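Local coordinates for protein GRMZM2G135359 pseudokinase (Zea mays, PDB 6CPY) that is a receptor-like pseudokinase whose kinase-fold domain might bind ATP, though protein kinase activity is doubtful, at residues A[225-228]-A[232-235]. Sequence-based numbering, arbitrary orientation.
Sequences LLEI and RVPS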
# COMPACT_ATOMS: atom_id res chain seq x y z
N LEU A 225 6.74 -6.06 -9.29
CA LEU A 225 7.66 -5.56 -10.31
C LEU A 225 7.45 -6.31 -11.64
O LEU A 225 7.38 -5.69 -12.71
CB LEU A 225 9.11 -5.65 -9.83
CG LEU A 225 10.18 -5.22 -10.84
CD1 LEU A 225 9.94 -3.82 -11.34
CD2 LEU A 225 11.58 -5.33 -10.23
N LEU A 226 7.34 -7.63 -11.56
CA LEU A 226 7.05 -8.44 -12.76
C LEU A 226 5.74 -8.03 -13.43
O LEU A 226 5.64 -7.98 -14.65
CB LEU A 226 7.00 -9.94 -12.40
CG LEU A 226 6.87 -10.90 -13.59
CD1 LEU A 226 8.06 -10.73 -14.52
CD2 LEU A 226 6.75 -12.34 -13.12
N GLU A 227 4.74 -7.74 -12.60
CA GLU A 227 3.43 -7.29 -13.09
C GLU A 227 3.52 -5.93 -13.77
O GLU A 227 2.93 -5.71 -14.81
CB GLU A 227 2.44 -7.26 -11.93
CG GLU A 227 1.02 -6.89 -12.31
CD GLU A 227 0.13 -6.70 -11.09
OE1 GLU A 227 0.54 -7.11 -9.98
OE2 GLU A 227 -0.97 -6.14 -11.25
N ILE A 228 4.31 -5.04 -13.19
CA ILE A 228 4.51 -3.71 -13.76
C ILE A 228 5.22 -3.84 -15.12
O ILE A 228 4.88 -3.15 -16.08
CB ILE A 228 5.33 -2.82 -12.80
CG1 ILE A 228 4.49 -2.44 -11.57
CG2 ILE A 228 5.84 -1.59 -13.51
CD1 ILE A 228 5.28 -1.91 -10.39
N ARG A 232 1.03 -8.60 -16.67
CA ARG A 232 0.37 -9.89 -16.39
C ARG A 232 0.35 -10.23 -14.90
O ARG A 232 1.30 -9.94 -14.16
CB ARG A 232 1.08 -11.02 -17.13
CG ARG A 232 1.06 -10.91 -18.65
CD ARG A 232 2.17 -11.75 -19.24
NE ARG A 232 2.17 -11.79 -20.71
CZ ARG A 232 1.50 -12.67 -21.45
NH1 ARG A 232 0.74 -13.61 -20.89
NH2 ARG A 232 1.59 -12.60 -22.78
N VAL A 233 -0.74 -10.88 -14.46
CA VAL A 233 -0.93 -11.25 -13.06
C VAL A 233 -1.54 -12.66 -12.97
O VAL A 233 -2.30 -13.05 -13.85
CB VAL A 233 -1.84 -10.22 -12.34
CG1 VAL A 233 -3.26 -10.25 -12.91
CG2 VAL A 233 -1.87 -10.45 -10.84
N PRO A 234 -1.24 -13.41 -11.91
CA PRO A 234 -1.80 -14.76 -11.79
C PRO A 234 -3.31 -14.73 -11.67
O PRO A 234 -3.83 -13.92 -10.94
CB PRO A 234 -1.16 -15.28 -10.52
CG PRO A 234 0.14 -14.58 -10.51
CD PRO A 234 -0.16 -13.20 -10.95
N SER A 235 -3.99 -15.58 -12.42
CA SER A 235 -5.44 -15.59 -12.45
C SER A 235 -6.08 -16.45 -11.35
O SER A 235 -7.28 -16.49 -11.23
CB SER A 235 -5.90 -16.06 -13.81
OG SER A 235 -5.50 -17.39 -14.00
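Glu-227 OE2 is gripped by two hydrogen bonds, from His-135 NE2 and Ser-175 OG, while the start of the same side chain lies against the carbonyl oxygen of Arg-232. This is the C-terminal end of helix 214-230 in the helical C-lobe of the protein kinase fold, the helix usually called αF; here the chain leaves the helix, passes Glu-227 with Arg-232 and Val-233, and then heads away toward helix 240-250. Glu-227 CA makes a long CA-H...O contact to Arg-232 O at 3.6 Å, with 141° at the hydrogen, and Glu-227 CG and CB lie alongside that oxygen at 3.6 and 3.7 Å. With CG anti to the backbone N (chi1 -176°) and the rest of the chain extended, the side chain runs past this carbonyl and carries its carboxylate on to helix 130-135, where the two bonds to OE2 fix the buried acid group and would probably stabilise its negative charge. Arg-232 points its CB away from the helix, and its side chain makes a cation-pi contact with Trp-245, while its backbone N bonds to Thr-230 OG1, which also bonds to Leu-226 O. The Val-233 side chain lies beside the end of the glutamate and also touches His-135; its CG2 methyl comes to 4.2 Å from Glu-227 OE1, the carboxylate oxygen other than the one bonded to the histidine.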